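Local coordinates for Lmo0305 protein (Listeria monocytogenes, PDB 3PJ0) that is of unknown function but belongs to the beta-eliminating lyase family and carries a pyridoxal-phosphate-modified lysine in a fold type I domain, at residues 57-65 and 192-202; 77-86 and 224-235. All blocks are in the same frame, centred on the assembly; numbering follows the deposited sequence. Where two conformers were deposited one is given.

Contact 1. Residues 57-65 and 192-202; sequences IAKILGKQS and AEEICALFDSV
K63 reaches across to the turn that follows helix 192-196 and gives two hydrogen bonds to its backbone. NZ lies 2.8 Å from F199 O, nearly in line with that C=O bond. It also lies 3.0 Å from C196 O, but there it sits above the carbonyl plane, 46° out of it. F199 N, which closes the type I turn from C196 to F199, comes to C196 O from the opposite face. The one oxygen is thus held from both sides. NZ also donates to a water, which in turn donates to D200 O. The K63 chain bends at chi2 (-57°) and runs extended from there, which carries the ammonium group over the turn.

Beside these bonds the contact is apolar. L61 splits its methyls: CD2 is 3.9 Å from C196 SG and also touches A192 CB, while CD1 meets V202 CG1 at 4.1 Å. One water bridges I60 O and E193 N, and a second lies within bonding distance of L61 O and E193 O. G62 is the first residue to leave helical angles, with positive phi, in a Schellman motif. The E193 side chain lies against G62, CG 3.8 Å from G62 CA.

The N-to-C directions of the two helix segments are 71° apart. Both segments lie on one side of the seven-stranded mixed sheet of the large domain, the fold type I sheet of this clan. Both chains then turn into that sheet. S65 starts strand 65-69 and S201 starts strand 201-205. Strand 216-220 lies between them, and its A219 touches L61, K63 and V202. On the other flank F199 packs on L174 and L176, and L174 N binds the carboxylate of D200.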
loop_
_atom_site.group_PDB
_atom_site.type_symbol
_atom_site.label_atom_id
_atom_site.label_comp_id
_atom_site.label_asym_id
_atom_site.label_seq_id
_atom_site.Cartn_x
_atom_site.Cartn_y
_atom_site.Cartn_z
ATOM N N ILE A 57 10.609 9.207 -13.545
ATOM C CA ILE A 57 9.332 9.021 -14.227
ATOM C C ILE A 57 8.713 10.389 -14.502
ATOM O O ILE A 57 8.132 10.607 -15.563
ATOM C CB ILE A 57 8.377 8.106 -13.425
ATOM C CG1 ILE A 57 9.072 6.746 -13.155
ATOM C CG2 ILE A 57 7.057 7.927 -14.184
ATOM C CD1 ILE A 57 9.457 5.967 -14.407
ATOM N N ALA A 58 8.886 11.342 -13.590
ATOM C CA ALA A 58 8.381 12.685 -13.857
ATOM C C ALA A 58 9.016 13.230 -15.145
ATOM O O ALA A 58 8.316 13.783 -15.973
ATOM C CB ALA A 58 8.613 13.649 -12.663
ATOM N N LYS A 59 10.324 13.049 -15.321
ATOM C CA LYS A 59 11.008 13.521 -16.536
ATOM C C LYS A 59 10.493 12.805 -17.815
ATOM O O LYS A 59 10.257 13.440 -18.851
ATOM C CB LYS A 59 12.518 13.361 -16.384
ATOM C CG LYS A 59 13.330 13.847 -17.562
ATOM C CD LYS A 59 14.797 13.781 -17.236
ATOM C CE LYS A 59 15.654 14.392 -18.317
ATOM N NZ LYS A 59 17.100 14.239 -17.975
ATOM N N ILE A 60 10.292 11.490 -17.720
ATOM C CA ILE A 60 9.740 10.699 -18.840
ATOM C C ILE A 60 8.308 11.142 -19.233
ATOM O O ILE A 60 7.953 11.169 -20.400
ATOM C CB ILE A 60 9.753 9.195 -18.496
ATOM C CG1 ILE A 60 11.184 8.645 -18.616
ATOM C CG2 ILE A 60 8.850 8.422 -19.426
ATOM C CD1 ILE A 60 11.393 7.318 -17.891
ATOM N N LEU A 61 7.527 11.548 -18.247
ATOM C CA LEU A 61 6.180 12.037 -18.493
ATOM C C LEU A 61 6.090 13.535 -18.749
ATOM O O LEU A 61 5.000 14.053 -19.060
ATOM C CB LEU A 61 5.279 11.667 -17.331
ATOM C CG LEU A 61 5.218 10.172 -16.953
ATOM C CD1 LEU A 61 4.334 9.993 -15.729
ATOM C CD2 LEU A 61 4.716 9.375 -18.169
ATOM N N GLY A 62 7.226 14.231 -18.679
ATOM C CA GLY A 62 7.266 15.686 -18.929
ATOM C C GLY A 62 6.522 16.534 -17.904
ATOM O O GLY A 62 5.990 17.592 -18.230
ATOM N N LYS A 63 6.514 16.088 -16.656
ATOM C CA LYS A 63 5.841 16.806 -15.573
ATOM C C LYS A 63 6.871 17.305 -14.552
ATOM O O LYS A 63 7.993 16.773 -14.462
ATOM C CB LYS A 63 4.779 15.920 -14.902
ATOM C CG LYS A 63 3.658 15.442 -15.805
ATOM C CD LYS A 63 2.949 16.613 -16.456
ATOM C CE LYS A 63 1.872 16.179 -17.465
ATOM N NZ LYS A 63 1.223 17.429 -18.020
ATOM N N GLN A 64 6.499 18.325 -13.788
ATOM C CA GLN A 64 7.410 18.908 -12.802
ATOM C C GLN A 64 7.811 17.929 -11.697
ATOM O O GLN A 64 8.963 17.886 -11.276
ATOM C CB GLN A 64 6.780 20.151 -12.144
ATOM C CG GLN A 64 6.501 21.353 -13.064
ATOM C CD GLN A 64 6.033 22.589 -12.281
ATOM O OE1 GLN A 64 5.446 22.475 -11.196
ATOM N NE2 GLN A 64 6.302 23.787 -12.836
ATOM N N SER A 65 6.860 17.142 -11.213
ATOM C CA SER A 65 7.186 16.176 -10.189
ATOM C C SER A 65 6.172 15.050 -10.166
ATOM O O SER A 65 5.157 15.071 -10.879
ATOM C CB SER A 65 7.355 16.836 -8.808
ATOM O OG SER A 65 6.166 17.428 -8.326
ATOM N N ALA A 192 5.583 9.367 -24.461
ATOM C CA ALA A 192 4.802 9.466 -23.238
ATOM C C ALA A 192 4.614 10.934 -22.875
ATOM O O ALA A 192 3.513 11.332 -22.499
ATOM C CB ALA A 192 5.470 8.712 -22.114
ATOM N N GLU A 193 5.677 11.729 -22.995
ATOM C CA GLU A 193 5.633 13.165 -22.709
ATOM C C GLU A 193 4.619 13.886 -23.590
ATOM O O GLU A 193 3.842 14.714 -23.112
ATOM C CB GLU A 193 7.026 13.795 -22.872
ATOM C CG GLU A 193 7.051 15.287 -22.678
ATOM C CD GLU A 193 8.462 15.881 -22.630
ATOM O OE1 GLU A 193 9.444 15.180 -22.938
ATOM O OE2 GLU A 193 8.572 17.074 -22.283
ATOM N N GLU A 194 4.637 13.593 -24.884
ATOM C CA GLU A 194 3.709 14.236 -25.822
ATOM C C GLU A 194 2.264 13.968 -25.460
ATOM O O GLU A 194 1.461 14.891 -25.423
ATOM C CB GLU A 194 3.966 13.799 -27.265
ATOM C CG GLU A 194 5.166 14.450 -27.874
ATOM C CD GLU A 194 5.368 14.048 -29.315
ATOM O OE1 GLU A 194 5.791 12.894 -29.566
ATOM O OE2 GLU A 194 5.077 14.874 -30.191
ATOM N N ILE A 195 1.943 12.713 -25.150
ATOM C CA ILE A 195 0.584 12.335 -24.774
ATOM C C ILE A 195 0.186 13.020 -23.455
ATOM O O ILE A 195 -0.885 13.620 -23.348
ATOM C CB ILE A 195 0.462 10.781 -24.647
ATOM C CG1 ILE A 195 0.699 10.109 -26.004
ATOM C CG2 ILE A 195 -0.921 10.321 -24.144
ATOM C CD1 ILE A 195 0.946 8.585 -25.878
ATOM N N CYS A 196 1.077 12.951 -22.470
ATOM C CA CYS A 196 0.802 13.531 -21.156
ATOM C C CYS A 196 0.720 15.062 -21.150
ATOM O O CYS A 196 0.113 15.641 -20.222
ATOM C CB CYS A 196 1.846 13.088 -20.147
ATOM S SG CYS A 196 1.761 11.332 -19.752
ATOM N N ALA A 197 1.332 15.703 -22.149
ATOM C CA ALA A 197 1.317 17.172 -22.268
ATOM C C ALA A 197 -0.088 17.753 -22.441
ATOM O O ALA A 197 -0.293 18.964 -22.237
ATOM C CB ALA A 197 2.218 17.653 -23.424
ATOM N N LEU A 198 -1.037 16.912 -22.848
ATOM C CA LEU A 198 -2.401 17.373 -23.062
ATOM C C LEU A 198 -3.230 17.317 -21.771
ATOM O O LEU A 198 -4.389 17.738 -21.772
ATOM C CB LEU A 198 -3.078 16.501 -24.123
ATOM C CG LEU A 198 -2.473 16.484 -25.524
ATOM C CD1 LEU A 198 -3.289 15.482 -26.392
ATOM C CD2 LEU A 198 -2.502 17.871 -26.103
ATOM N N PHE A 199 -2.626 16.836 -20.680
ATOM C CA PHE A 199 -3.312 16.590 -19.420
ATOM C C PHE A 199 -2.709 17.376 -18.278
ATOM O O PHE A 199 -1.526 17.661 -18.269
ATOM C CB PHE A 199 -3.199 15.079 -19.069
ATOM C CG PHE A 199 -3.960 14.190 -20.007
ATOM C CD1 PHE A 199 -5.295 13.894 -19.750
ATOM C CD2 PHE A 199 -3.356 13.676 -21.146
ATOM C CE1 PHE A 199 -6.030 13.076 -20.619
ATOM C CE2 PHE A 199 -4.082 12.861 -22.034
ATOM C CZ PHE A 199 -5.419 12.555 -21.754
ATOM N N ASP A 200 -3.548 17.726 -17.326
ATOM C CA ASP A 200 -3.107 18.361 -16.098
ATOM C C ASP A 200 -2.394 17.378 -15.174
ATOM O O ASP A 200 -1.459 17.748 -14.485
ATOM C CB ASP A 200 -4.321 18.923 -15.370
ATOM C CG ASP A 200 -4.896 20.095 -16.078
ATOM O OD1 ASP A 200 -4.228 21.150 -16.038
ATOM O OD2 ASP A 200 -5.970 19.984 -16.690
ATOM N N SER A 201 -2.907 16.162 -15.078
ATOM C CA SER A 201 -2.305 15.151 -14.220
ATOM C C SER A 201 -2.377 13.796 -14.901
ATOM O O SER A 201 -3.181 13.574 -15.813
ATOM C CB SER A 201 -2.976 15.123 -12.828
ATOM O OG SER A 201 -4.387 14.923 -12.925
ATOM N N VAL A 202 -1.515 12.890 -14.468
ATOM C CA VAL A 202 -1.470 11.541 -15.042
ATOM C C VAL A 202 -1.074 10.492 -14.011
ATOM O O VAL A 202 -0.203 10.709 -13.163
ATOM C CB VAL A 202 -0.505 11.472 -16.240
ATOM C CG1 VAL A 202 0.842 12.141 -15.905
ATOM C CG2 VAL A 202 -0.323 9.990 -16.761
HETATM O O HOH W 1 8.497 10.585 -22.979
HETATM O O HOH W 2 4.083 16.167 -20.566
HETATM O O HOH W 3 0.771 19.203 -15.717
#

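Contact 2. Residues 77-86 and 224-235; sequences QIALRIWADR and FVQEAKIWKRRY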
loop_
_atom_site.group_PDB
_atom_site.type_symbol
_atom_site.label_atom_id
_atom_site.label_comp_id
_atom_site.label_asym_id
_atom_site.label_seq_id
_atom_site.Cartn_x
_atom_site.Cartn_y
_atom_site.Cartn_z
ATOM N N GLN A 77 -8.344 8.538 -7.173
ATOM C CA GLN A 77 -9.365 9.167 -6.305
ATOM C C GLN A 77 -8.805 10.492 -5.740
ATOM O O GLN A 77 -9.509 11.517 -5.655
ATOM C CB GLN A 77 -9.684 8.260 -5.144
ATOM C CG GLN A 77 -10.465 7.034 -5.472
ATOM C CD GLN A 77 -10.683 6.247 -4.208
ATOM O OE1 GLN A 77 -10.845 6.843 -3.131
ATOM N NE2 GLN A 77 -10.707 4.901 -4.322
ATOM N N ILE A 78 -7.538 10.446 -5.316
ATOM C CA ILE A 78 -6.837 11.629 -4.800
ATOM C C ILE A 78 -6.681 12.720 -5.862
ATOM O O ILE A 78 -6.945 13.903 -5.576
ATOM C CB ILE A 78 -5.451 11.238 -4.194
ATOM C CG1 ILE A 78 -5.678 10.439 -2.923
ATOM C CG2 ILE A 78 -4.543 12.486 -3.912
ATOM C CD1 ILE A 78 -4.383 9.751 -2.369
ATOM N N ALA A 79 -6.315 12.350 -7.093
ATOM C CA ALA A 79 -6.144 13.334 -8.157
ATOM C C ALA A 79 -7.457 14.097 -8.367
ATOM O O ALA A 79 -7.458 15.334 -8.423
ATOM C CB ALA A 79 -5.661 12.647 -9.498
ATOM N N LEU A 80 -8.566 13.365 -8.483
ATOM C CA LEU A 80 -9.882 13.971 -8.746
ATOM C C LEU A 80 -10.338 14.864 -7.578
ATOM O O LEU A 80 -10.925 15.948 -7.822
ATOM C CB LEU A 80 -10.934 12.890 -9.094
ATOM C CG LEU A 80 -10.611 12.020 -10.339
ATOM C CD1 LEU A 80 -11.675 11.016 -10.644
ATOM C CD2 LEU A 80 -10.297 12.925 -11.580
ATOM N N ARG A 81 -10.059 14.452 -6.342
ATOM C CA ARG A 81 -10.352 15.322 -5.174
ATOM C C ARG A 81 -9.575 16.651 -5.195
ATOM O O ARG A 81 -10.126 17.715 -4.909
ATOM C CB ARG A 81 -10.122 14.579 -3.844
ATOM C CG ARG A 81 -10.356 15.456 -2.573
ATOM C CD ARG A 81 -11.748 16.044 -2.486
ATOM N NE ARG A 81 -11.820 16.930 -1.329
ATOM C CZ ARG A 81 -12.117 16.543 -0.089
ATOM N NH1 ARG A 81 -12.460 15.287 0.183
ATOM N NH2 ARG A 81 -12.081 17.445 0.891
ATOM N N ILE A 82 -8.285 16.595 -5.524
ATOM C CA ILE A 82 -7.498 17.799 -5.599
ATOM C C ILE A 82 -8.108 18.757 -6.634
ATOM O O ILE A 82 -8.306 19.943 -6.332
ATOM C CB ILE A 82 -6.040 17.486 -5.936
ATOM C CG1 ILE A 82 -5.408 16.687 -4.803
ATOM C CG2 ILE A 82 -5.205 18.780 -6.210
ATOM C CD1 ILE A 82 -4.039 16.036 -5.140
ATOM N N TRP A 83 -8.439 18.261 -7.834
ATOM C CA TRP A 83 -9.040 19.137 -8.852
ATOM C C TRP A 83 -10.437 19.617 -8.424
ATOM O O TRP A 83 -10.781 20.737 -8.697
ATOM C CB TRP A 83 -9.059 18.494 -10.237
ATOM C CG TRP A 83 -7.702 18.203 -10.807
ATOM C CD1 TRP A 83 -7.269 17.015 -11.289
ATOM C CD2 TRP A 83 -6.581 19.092 -10.883
ATOM N NE1 TRP A 83 -5.972 17.100 -11.686
ATOM C CE2 TRP A 83 -5.513 18.363 -11.441
ATOM C CE3 TRP A 83 -6.377 20.443 -10.542
ATOM C CZ2 TRP A 83 -4.260 18.931 -11.681
ATOM C CZ3 TRP A 83 -5.115 21.006 -10.762
ATOM C CH2 TRP A 83 -4.084 20.255 -11.333
ATOM N N ALA A 84 -11.215 18.783 -7.722
ATOM C CA ALA A 84 -12.534 19.207 -7.228
ATOM C C ALA A 84 -12.394 20.380 -6.244
ATOM O O ALA A 84 -13.174 21.365 -6.295
ATOM C CB ALA A 84 -13.278 18.030 -6.576
ATOM N N ASP A 85 -11.396 20.284 -5.362
ATOM C CA ASP A 85 -11.109 21.363 -4.426
ATOM C C ASP A 85 -10.666 22.654 -5.118
ATOM O O ASP A 85 -11.094 23.719 -4.724
ATOM C CB ASP A 85 -10.057 20.947 -3.414
ATOM C CG ASP A 85 -10.597 19.996 -2.345
ATOM O OD1 ASP A 85 -11.834 19.803 -2.218
ATOM O OD2 ASP A 85 -9.746 19.460 -1.606
ATOM N N ARG A 86 -9.800 22.559 -6.124
ATOM C CA ARG A 86 -9.346 23.737 -6.888
ATOM C C ARG A 86 -10.499 24.454 -7.609
ATOM O O ARG A 86 -10.532 25.697 -7.677
ATOM C CB ARG A 86 -8.317 23.349 -7.978
ATOM C CG ARG A 86 -7.013 22.789 -7.511
ATOM C CD ARG A 86 -6.167 23.763 -6.687
ATOM N NE ARG A 86 -4.913 23.077 -6.367
ATOM C CZ ARG A 86 -3.852 23.034 -7.171
ATOM N NH1 ARG A 86 -3.843 23.666 -8.346
ATOM N NH2 ARG A 86 -2.785 22.338 -6.798
ATOM N N PHE A 224 0.341 20.508 -7.170
ATOM C CA PHE A 224 -0.552 19.341 -7.246
ATOM C C PHE A 224 0.018 18.118 -6.514
ATOM O O PHE A 224 -0.677 17.506 -5.707
ATOM C CB PHE A 224 -0.867 19.003 -8.726
ATOM C CG PHE A 224 -1.622 17.703 -8.929
ATOM C CD1 PHE A 224 -3.008 17.677 -8.877
ATOM C CD2 PHE A 224 -0.951 16.527 -9.243
ATOM C CE1 PHE A 224 -3.711 16.480 -9.094
ATOM C CE2 PHE A 224 -1.643 15.312 -9.435
ATOM C CZ PHE A 224 -3.026 15.297 -9.347
ATOM N N VAL A 225 1.278 17.774 -6.796
ATOM C CA VAL A 225 1.951 16.610 -6.187
ATOM C C VAL A 225 2.099 16.772 -4.680
ATOM O O VAL A 225 1.915 15.799 -3.903
ATOM C CB VAL A 225 3.300 16.295 -6.891
ATOM C CG1 VAL A 225 4.109 15.205 -6.154
ATOM C CG2 VAL A 225 3.054 15.873 -8.331
ATOM N N GLN A 226 2.345 17.999 -4.238
ATOM C CA GLN A 226 2.476 18.238 -2.809
ATOM C C GLN A 226 1.157 17.993 -2.084
ATOM O O GLN A 226 1.143 17.389 -1.006
ATOM C CB GLN A 226 3.045 19.626 -2.543
ATOM C CG GLN A 226 4.491 19.795 -3.035
ATOM C CD GLN A 226 5.440 18.649 -2.664
ATOM O OE1 GLN A 226 5.426 18.126 -1.540
ATOM N NE2 GLN A 226 6.301 18.287 -3.606
ATOM N N GLU A 227 0.040 18.390 -2.695
ATOM C CA GLU A 227 -1.263 18.110 -2.112
ATOM C C GLU A 227 -1.516 16.612 -2.122
ATOM O O GLU A 227 -2.081 16.083 -1.174
ATOM C CB GLU A 227 -2.424 18.802 -2.858
ATOM C CG GLU A 227 -2.473 20.304 -2.688
ATOM C CD GLU A 227 -3.726 20.897 -3.330
ATOM O OE1 GLU A 227 -4.855 20.447 -3.005
ATOM O OE2 GLU A 227 -3.566 21.795 -4.164
ATOM N N ALA A 228 -1.104 15.928 -3.183
ATOM C CA ALA A 228 -1.315 14.477 -3.277
ATOM C C ALA A 228 -0.586 13.719 -2.166
ATOM O O ALA A 228 -1.071 12.704 -1.697
ATOM C CB ALA A 228 -0.941 13.923 -4.663
ATOM N N LYS A 229 0.563 14.228 -1.734
ATOM C CA LYS A 229 1.328 13.583 -0.678
ATOM C C LYS A 229 0.631 13.687 0.672
ATOM O O LYS A 229 0.701 12.762 1.485
ATOM C CB LYS A 229 2.763 14.127 -0.625
ATOM C CG LYS A 229 3.592 13.732 -1.830
ATOM C CD LYS A 229 5.055 14.074 -1.646
ATOM C CE LYS A 229 5.867 13.770 -2.878
ATOM N NZ LYS A 229 7.343 13.952 -2.599
ATOM N N ILE A 230 -0.065 14.794 0.905
ATOM C CA ILE A 230 -0.856 14.944 2.121
ATOM C C ILE A 230 -1.986 13.899 2.122
ATOM O O ILE A 230 -2.182 13.200 3.110
ATOM C CB ILE A 230 -1.438 16.346 2.269
ATOM C CG1 ILE A 230 -0.305 17.368 2.365
ATOM C CG2 ILE A 230 -2.347 16.403 3.509
ATOM C CD1 ILE A 230 -0.770 18.802 2.536
ATOM N N TRP A 231 -2.681 13.773 1.001
ATOM C CA TRP A 231 -3.759 12.794 0.862
ATOM C C TRP A 231 -3.220 11.374 0.971
ATOM O O TRP A 231 -3.889 10.501 1.513
ATOM C CB TRP A 231 -4.534 12.968 -0.468
ATOM C CG TRP A 231 -5.523 14.095 -0.463
ATOM C CD1 TRP A 231 -5.416 15.284 -1.119
ATOM C CD2 TRP A 231 -6.777 14.127 0.228
ATOM N NE1 TRP A 231 -6.535 16.064 -0.857
ATOM C CE2 TRP A 231 -7.388 15.359 -0.054
ATOM C CE3 TRP A 231 -7.462 13.209 1.033
ATOM C CZ2 TRP A 231 -8.646 15.721 0.479
ATOM C CZ3 TRP A 231 -8.701 13.577 1.559
ATOM C CH2 TRP A 231 -9.268 14.811 1.282
ATOM N N LYS A 232 -2.022 11.128 0.441
ATOM C CA LYS A 232 -1.392 9.792 0.545
ATOM C C LYS A 232 -1.289 9.339 2.029
ATOM O O LYS A 232 -1.570 8.173 2.352
ATOM C CB LYS A 232 -0.006 9.742 -0.124
ATOM C CG LYS A 232 0.568 8.298 -0.219
ATOM C CD LYS A 232 1.808 8.140 -1.133
ATOM C CE LYS A 232 3.072 8.680 -0.507
ATOM N NZ LYS A 232 4.285 8.400 -1.337
ATOM N N ARG A 233 -0.848 10.240 2.902
ATOM C CA ARG A 233 -0.763 9.920 4.332
ATOM C C ARG A 233 -2.147 9.648 4.917
ATOM O O ARG A 233 -2.341 8.699 5.665
ATOM C CB ARG A 233 -0.019 10.977 5.104
ATOM C CG ARG A 233 -0.102 10.770 6.625
ATOM C CD ARG A 233 1.214 10.939 7.282
ATOM N NE ARG A 233 2.071 9.787 7.015
ATOM C CZ ARG A 233 2.108 8.667 7.747
ATOM N NH1 ARG A 233 1.354 8.502 8.827
ATOM N NH2 ARG A 233 2.918 7.679 7.391
ATOM N N ARG A 234 -3.132 10.460 4.530
ATOM C CA ARG A 234 -4.515 10.271 4.995
ATOM C C ARG A 234 -5.070 8.888 4.606
ATOM O O ARG A 234 -5.768 8.224 5.395
ATOM C CB ARG A 234 -5.417 11.363 4.396
ATOM C CG ARG A 234 -5.149 12.761 4.972
ATOM C CD ARG A 234 -6.032 13.791 4.306
ATOM N NE ARG A 234 -5.832 15.113 4.864
ATOM C CZ ARG A 234 -6.319 16.251 4.358
ATOM N NH1 ARG A 234 -7.066 16.261 3.244
ATOM N NH2 ARG A 234 -6.060 17.407 4.987
ATOM N N TYR A 235 -4.745 8.463 3.385
ATOM C CA TYR A 235 -5.230 7.170 2.880
ATOM C C TYR A 235 -4.466 5.956 3.432
ATOM O O TYR A 235 -4.805 4.796 3.145
ATOM C CB TYR A 235 -5.140 7.141 1.337
ATOM C CG TYR A 235 -6.397 7.568 0.596
ATOM C CD1 TYR A 235 -6.743 8.915 0.446
ATOM C CD2 TYR A 235 -7.205 6.616 -0.030
ATOM C CE1 TYR A 235 -7.880 9.296 -0.259
ATOM C CE2 TYR A 235 -8.372 6.995 -0.758
ATOM C CZ TYR A 235 -8.682 8.319 -0.873
ATOM O OH TYR A 235 -9.801 8.693 -1.588
HETATM O O HOH W 4 -6.850 21.536 -4.300
HETATM O O HOH W 5 -7.091 18.504 -1.953
#
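Helices 77-86 and 224-234 pass at 9.8 Å between axes, their directions 123° apart. I82 is a knob among F224, E227, A228 and W231. Its CD1 lies over the F224 ring and 3.5 Å from A228 N. F224 is the return knob, among A79, I82, W83 and R86. Its CG, anti to the backbone N (chi1 172°), brings the ring to W83. Those rings are nearly parallel but slid apart, with little overlap. I78 CG2 packs on W231 CB, and its CD1 makes an off-centre CH-pi contact with Y235.

Polar groups border this core. R86 makes a side-on salt bridge to E227: NE and NH2 both bond OE2, at 2.9 and 2.8 Å. E227 OE1 takes protons from two waters, one of which also accepts from W231 NE1 and donates to D85. W231 CH2 comes up to one face of the R81 guanidinium, with the planes 62° apart. R81 NE bonds D85 OD1 and NH1 bonds Q112. Y235 OH donates to Q77 OE1 at 2.6 Å. Q77 NE2 bonds R234 O of the second subunit, and W231 and Y235 pack on L111 of that subunit. This is knobs-into-holes helix packing on a fold type I large domain, with one end at the dimer interface.

From the N terminus, helix 48-61 and the start of strand 65-69 come first, followed by helix 72-87. The chain then builds most of the large sheet before helix 192-196 and strand 201-205 return to 57-65. This closes the loop of contact 1. Strand 216-220 and helix 222-234 follow, and 224-235 returns to 77-86 for contact 2. The two loops cross, since their segments alternate. Their centres are about 17 Å apart, yet they touch. S201 OG is 3.0 Å from W83 NE1, a probable hydrogen bond, and S201 CB packs on F224 CZ. Contact 1 packs helices 48-61 and 192-196 on one face of the sheet near strand 216-220. Contact 2 packs helices 72-87 and 222-234 on the other.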